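Local coordinates for polysaccharide deacetylase (Bacillus anthracis, PDB 2J13), which probably removes acetyl groups from peptidoglycan or a related cell-wall polysaccharide, as a zinc-binding family 4 carbohydrate esterase, at residues A[107-112]-A[235-240]; A[118-123]-A[130-135]. All blocks are in the same frame, centred on the assembly; numbering follows the deposited sequence.

Contact 1: A[107-112]-A[235-240]; sequences GHIIGN and FKSLDD
The delta methyl of Ile-109 reaches from the strand 109-112 to the start of the helix 238-243 and carries nearly all of this contact. With CG1 beside the backbone N (chi1 -64°) and CD1 extended beyond it, the branch ends against the carboxylate of Asp-239: Ile-109 CD1 lies 3.7 Å from Asp-239 CG. The two side chains meet at a slant, and Ile-109 CD1 is 3.8 Å from each of Asp-239 OD1 and OD2, so it packs on the carboxylate as a whole and favours neither oxygen. The same Ile-109 CD1 comes to 4.1 Å from Ser-237 CB and also nears the backbone N of Leu-238. Contact across the gap is entirely van der Waals, with 119 Å² buried in sum. Asp-239 OD1 is hydrogen-bonded to the hydroxyl of Tyr-150, which holds the carboxylate in place.

The helical turn that receives the methyl is itself fastened by a capping box. Ser-237 OG, at the N-cap, accepts from Asp-240 N over 3.0 Å, and in return Ser-237 N donates almost straight (174°) to Asp-240 OD2 at 2.8 Å, on the anti side and somewhat out of the carboxylate plane. Ser-237 OG lies between its own N and carbonyl carbon (chi1 79°), which turns it back to the helix and leaves CB to face the isoleucine.

Within the distorted beta/alpha barrel of the NodB homology fold, the contact links strand 109-112 to the turn after strand 234-236. Lys-236 makes a salt bridge with the zinc ligand Asp-56. Strand 84-88 pairs with 109-112 through backbone bonds, and Thr-85 touches both Ile-109 and Leu-238; Tyr-150 of strand 150-151 also packs on both, joining strand 109-112 to the helix 238-243.

Contact 2: A[118-123]-A[130-135]; sequences PDFTAV and EELTSV
Pro-118 and Glu-131 approach from opposite directions, CG and CD of the Pro-118 ring set against the carboxylate end of Glu-131. Pro-118 CD stands 3.3 Å from Glu-131 OE1, while Pro-118 CG lies 3.8 Å from both Glu-131 OE1 and Glu-131 CD. A bend at chi2 (-78°) folds the glutamate chain back on itself, so its carboxylate lies near the helix and beside the proline. This buried acid is provided for by near neighbours: OE2 pairs with Lys-127 in a salt bridge and with the hydroxyl of Ser-116, which probably favours the charged form.

A second, wholly apolar touch joins Phe-120 to Leu-132. Neither CB points straight across, yet both side-chain ends close in, and Leu-132 CD2 meets the Phe-120 ring obliquely at CZ, 3.8 Å, and CE2, 4.1 Å. Both these residues are buried, whereas Pro-118 is partly exposed.

Away from these two close pairs the contact thins: the side chain of Val-123 stays 5.6 Å from the helical segment.

The loop 118-123 continues from the zinc ligands His-113 and His-117, spaced as in the H(S/T)xxH motif of family 4 esterases, and folds back over helix 125-143, which it precedes. Phe-120 also rests on Leu-128 of that helix and on Thr-162 of helix 160-168, whose Thr-166 touches Leu-132.

Overall arrangement
Contact 2 is nested inside the long chain loop closed by contact 1; their centres lie 22 Å apart, on opposite sides of the chain's centre. Strand 109-112 and helix 125-143 join them directly: Asn-112 ND2 probably donates a hydrogen bond to Leu-132 O at 2.9 Å, and Asn-112 OD1 packs 3.5 Å from Val-135 CB. Each contact also neighbours zinc ligands. His-113 and His-117, which belong to one metal site, lie between the strand and the loop of contact 2, and the side chain of Pro-118 is about 9 Å from a bound zinc. Asp-56 and His-234 form another site; His-234 closely precedes Ser-237, whose side chain is about 11 Å from a bound zinc.

Contact 1: A[107-112]-A[235-240]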
loop_
_atom_site.group_PDB
_atom_site.type_symbol
_atom_site.label_atom_id
_atom_site.label_comp_id
_atom_site.label_asym_id
_atom_site.label_seq_id
_atom_site.Cartn_x
_atom_site.Cartn_y
_atom_site.Cartn_z
ATOM N N GLY A 107 -5.319 -13.942 5.042
ATOM C CA GLY A 107 -6.026 -13.517 3.851
ATOM C C GLY A 107 -5.716 -12.120 3.338
ATOM O O GLY A 107 -6.475 -11.577 2.538
ATOM N N HIS A 108 -4.594 -11.553 3.778
ATOM C CA HIS A 108 -4.200 -10.209 3.318
ATOM C C HIS A 108 -3.214 -10.287 2.158
ATOM O O HIS A 108 -2.769 -11.392 1.774
ATOM C CB HIS A 108 -3.652 -9.414 4.473
ATOM C CG HIS A 108 -4.621 -9.322 5.596
ATOM N ND1 HIS A 108 -5.843 -8.694 5.468
ATOM C CD2 HIS A 108 -4.595 -9.863 6.834
ATOM C CE1 HIS A 108 -6.506 -8.814 6.603
ATOM N NE2 HIS A 108 -5.777 -9.523 7.445
ATOM N N ILE A 109 -2.930 -9.131 1.558
ATOM C CA ILE A 109 -1.931 -9.053 0.483
ATOM C C ILE A 109 -0.760 -8.314 1.054
ATOM O O ILE A 109 -0.952 -7.296 1.743
ATOM C CB ILE A 109 -2.472 -8.319 -0.721
ATOM C CG1 ILE A 109 -3.632 -9.107 -1.314
ATOM C CG2 ILE A 109 -1.358 -8.047 -1.734
ATOM C CD1 ILE A 109 -4.412 -8.323 -2.322
ATOM N N ILE A 110 0.447 -8.826 0.817
ATOM C CA ILE A 110 1.661 -8.151 1.250
ATOM C C ILE A 110 2.219 -7.385 0.051
ATOM O O ILE A 110 2.474 -7.967 -1.031
ATOM C CB ILE A 110 2.723 -9.126 1.811
ATOM C CG1 ILE A 110 2.148 -9.960 2.962
ATOM C CG2 ILE A 110 3.944 -8.382 2.296
ATOM C CD1 ILE A 110 3.116 -11.110 3.333
ATOM N N GLY A 111 2.323 -6.068 0.220
ATOM C CA GLY A 111 2.883 -5.199 -0.819
ATOM C C GLY A 111 4.320 -4.825 -0.540
ATOM O O GLY A 111 4.842 -5.068 0.517
ATOM N N ASN A 112 4.920 -4.164 -1.523
ATOM C CA ASN A 112 6.316 -3.824 -1.547
ATOM C C ASN A 112 6.522 -2.338 -1.224
ATOM O O ASN A 112 6.063 -1.479 -1.998
ATOM C CB ASN A 112 6.852 -4.141 -2.936
ATOM C CG ASN A 112 8.359 -4.081 -3.039
ATOM O OD1 ASN A 112 9.028 -3.281 -2.371
ATOM N ND2 ASN A 112 8.922 -4.961 -3.901
ATOM N N PHE A 235 -15.669 -3.348 1.971
ATOM C CA PHE A 235 -14.203 -3.373 2.024
ATOM C C PHE A 235 -13.664 -4.485 1.148
ATOM O O PHE A 235 -13.967 -5.676 1.374
ATOM C CB PHE A 235 -13.738 -3.591 3.455
ATOM C CG PHE A 235 -13.941 -2.414 4.341
ATOM C CD1 PHE A 235 -15.131 -2.237 5.048
ATOM C CD2 PHE A 235 -12.931 -1.497 4.503
ATOM C CE1 PHE A 235 -15.303 -1.168 5.884
ATOM C CE2 PHE A 235 -13.095 -0.389 5.352
ATOM C CZ PHE A 235 -14.292 -0.230 6.040
ATOM N N LYS A 236 -12.834 -4.102 0.188
ATOM C CA LYS A 236 -12.339 -4.985 -0.841
ATOM C C LYS A 236 -10.804 -4.974 -0.890
ATOM O O LYS A 236 -10.154 -4.168 -0.214
ATOM C CB LYS A 236 -12.921 -4.554 -2.188
ATOM C CG LYS A 236 -14.456 -4.485 -2.248
ATOM C CD LYS A 236 -15.045 -5.871 -2.320
ATOM C CE LYS A 236 -16.212 -5.948 -3.254
ATOM N NZ LYS A 236 -15.798 -5.736 -4.672
ATOM N N SER A 237 -10.243 -5.880 -1.679
ATOM C CA SER A 237 -8.787 -5.985 -1.842
ATOM C C SER A 237 -8.303 -5.254 -3.074
ATOM O O SER A 237 -9.081 -4.926 -3.963
ATOM C CB SER A 237 -8.373 -7.440 -1.984
ATOM O OG SER A 237 -8.630 -7.864 -3.312
ATOM N N LEU A 238 -6.994 -5.026 -3.151
ATOM C CA LEU A 238 -6.409 -4.375 -4.326
ATOM C C LEU A 238 -6.545 -5.258 -5.577
ATOM O O LEU A 238 -6.655 -4.738 -6.662
ATOM C CB LEU A 238 -4.961 -3.984 -4.093
ATOM C CG LEU A 238 -4.754 -2.894 -3.040
ATOM C CD1 LEU A 238 -3.278 -2.540 -2.964
ATOM C CD2 LEU A 238 -5.576 -1.625 -3.359
ATOM N N ASP A 239 -6.550 -6.571 -5.400
ATOM C CA ASP A 239 -6.919 -7.500 -6.504
ATOM C C ASP A 239 -8.343 -7.195 -7.026
ATOM O O ASP A 239 -8.607 -7.213 -8.250
ATOM C CB ASP A 239 -6.812 -8.955 -6.029
ATOM C CG ASP A 239 -5.361 -9.435 -5.766
ATOM O OD1 ASP A 239 -4.357 -8.747 -6.057
ATOM O OD2 ASP A 239 -5.230 -10.566 -5.243
ATOM N N ASP A 240 -9.280 -6.939 -6.117
ATOM C CA ASP A 240 -10.660 -6.596 -6.498
ATOM C C ASP A 240 -10.691 -5.279 -7.267
ATOM O O ASP A 240 -11.439 -5.122 -8.256
ATOM C CB ASP A 240 -11.561 -6.459 -5.256
ATOM C CG ASP A 240 -11.725 -7.748 -4.482
ATOM O OD1 ASP A 240 -11.856 -8.812 -5.134
ATOM O OD2 ASP A 240 -11.771 -7.714 -3.210
#

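Contact 2: A[118-123]-A[130-135]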
loop_
_atom_site.group_PDB
_atom_site.type_symbol
_atom_site.label_atom_id
_atom_site.label_comp_id
_atom_site.label_asym_id
_atom_site.label_seq_id
_atom_site.Cartn_x
_atom_site.Cartn_y
_atom_site.Cartn_z
ATOM N N PRO A 118 14.396 4.323 0.913
ATOM C CA PRO A 118 14.910 5.587 0.372
ATOM C C PRO A 118 13.865 6.283 -0.443
ATOM O O PRO A 118 12.917 5.665 -0.934
ATOM C CB PRO A 118 16.008 5.116 -0.562
ATOM C CG PRO A 118 15.425 3.860 -1.149
ATOM C CD PRO A 118 14.803 3.195 0.063
ATOM N N ASP A 119 14.035 7.579 -0.618
ATOM C CA ASP A 119 13.284 8.280 -1.653
ATOM C C ASP A 119 13.726 7.757 -3.020
ATOM O O ASP A 119 14.941 7.799 -3.363
ATOM C CB ASP A 119 13.514 9.801 -1.531
ATOM C CG ASP A 119 12.598 10.473 -0.471
ATOM O OD1 ASP A 119 11.728 9.793 0.161
ATOM O OD2 ASP A 119 12.748 11.729 -0.282
ATOM N N PHE A 120 12.777 7.239 -3.803
ATOM C CA PHE A 120 13.076 6.597 -5.103
ATOM C C PHE A 120 13.701 7.559 -6.109
ATOM O O PHE A 120 14.438 7.151 -6.985
ATOM C CB PHE A 120 11.850 5.965 -5.734
ATOM C CG PHE A 120 11.395 4.656 -5.064
ATOM C CD1 PHE A 120 12.100 4.101 -4.009
ATOM C CD2 PHE A 120 10.316 3.981 -5.580
ATOM C CE1 PHE A 120 11.692 2.882 -3.437
ATOM C CE2 PHE A 120 9.896 2.766 -5.022
ATOM C CZ PHE A 120 10.585 2.240 -3.943
ATOM N N THR A 121 13.388 8.834 -5.966
ATOM C CA THR A 121 13.921 9.856 -6.865
ATOM C C THR A 121 15.408 10.146 -6.594
ATOM O O THR A 121 16.061 10.841 -7.420
ATOM C CB THR A 121 13.091 11.157 -6.710
ATOM O OG1 THR A 121 13.111 11.550 -5.339
ATOM C CG2 THR A 121 11.654 10.977 -7.174
ATOM N N ALA A 122 15.938 9.674 -5.455
ATOM C CA ALA A 122 17.305 9.950 -4.999
ATOM C C ALA A 122 18.273 8.810 -5.283
ATOM O O ALA A 122 19.444 8.884 -4.896
ATOM C CB ALA A 122 17.323 10.237 -3.502
ATOM N N VAL A 123 17.808 7.749 -5.927
ATOM C CA VAL A 123 18.694 6.591 -6.119
ATOM C C VAL A 123 18.854 6.319 -7.579
ATOM O O VAL A 123 18.000 6.701 -8.385
ATOM C CB VAL A 123 18.124 5.357 -5.401
ATOM C CG1 VAL A 123 17.956 5.666 -3.922
ATOM C CG2 VAL A 123 16.803 4.899 -6.057
ATOM N N GLU A 130 17.182 -3.035 -7.244
ATOM C CA GLU A 130 17.551 -3.908 -6.078
ATOM C C GLU A 130 16.605 -3.666 -4.914
ATOM O O GLU A 130 16.170 -4.610 -4.247
ATOM C CB GLU A 130 18.977 -3.644 -5.632
ATOM C CG GLU A 130 19.943 -4.088 -6.694
ATOM C CD GLU A 130 21.383 -3.634 -6.521
ATOM O OE1 GLU A 130 21.677 -2.751 -5.682
ATOM O OE2 GLU A 130 22.238 -4.198 -7.251
ATOM N N GLU A 131 16.260 -2.397 -4.691
ATOM C CA GLU A 131 15.355 -2.028 -3.596
ATOM C C GLU A 131 13.991 -2.699 -3.731
ATOM O O GLU A 131 13.413 -3.090 -2.694
ATOM C CB GLU A 131 15.179 -0.497 -3.542
ATOM C CG GLU A 131 16.392 0.242 -2.953
ATOM C CD GLU A 131 16.443 0.160 -1.457
ATOM O OE1 GLU A 131 15.364 0.099 -0.824
ATOM O OE2 GLU A 131 17.543 0.151 -0.886
ATOM N N LEU A 132 13.478 -2.835 -4.963
ATOM C CA LEU A 132 12.180 -3.509 -5.207
ATOM C C LEU A 132 12.336 -5.026 -5.251
ATOM O O LEU A 132 11.601 -5.747 -4.591
ATOM C CB LEU A 132 11.544 -3.029 -6.500
ATOM C CG LEU A 132 11.144 -1.550 -6.466
ATOM C CD1 LEU A 132 10.650 -1.191 -7.846
ATOM C CD2 LEU A 132 10.111 -1.263 -5.385
ATOM N N THR A 133 13.311 -5.508 -6.016
ATOM C CA THR A 133 13.458 -6.949 -6.224
ATOM C C THR A 133 13.783 -7.669 -4.932
ATOM O O THR A 133 13.261 -8.783 -4.704
ATOM C CB THR A 133 14.538 -7.250 -7.279
ATOM O OG1 THR A 133 14.180 -6.596 -8.518
ATOM C CG2 THR A 133 14.633 -8.767 -7.503
ATOM N N SER A 134 14.601 -7.083 -4.079
ATOM C CA SER A 134 14.954 -7.715 -2.811
ATOM C C SER A 134 13.736 -7.970 -1.919
ATOM O O SER A 134 13.609 -9.052 -1.324
ATOM C CB SER A 134 16.031 -6.944 -2.068
ATOM O OG SER A 134 15.643 -5.649 -1.760
ATOM N N VAL A 135 12.842 -7.001 -1.812
ATOM C CA VAL A 135 11.609 -7.182 -1.058
ATOM C C VAL A 135 10.700 -8.209 -1.693
ATOM O O VAL A 135 10.121 -9.050 -0.984
ATOM C CB VAL A 135 10.828 -5.820 -0.846
ATOM C CG1 VAL A 135 9.442 -6.026 -0.219
ATOM C CG2 VAL A 135 11.609 -4.903 0.030
#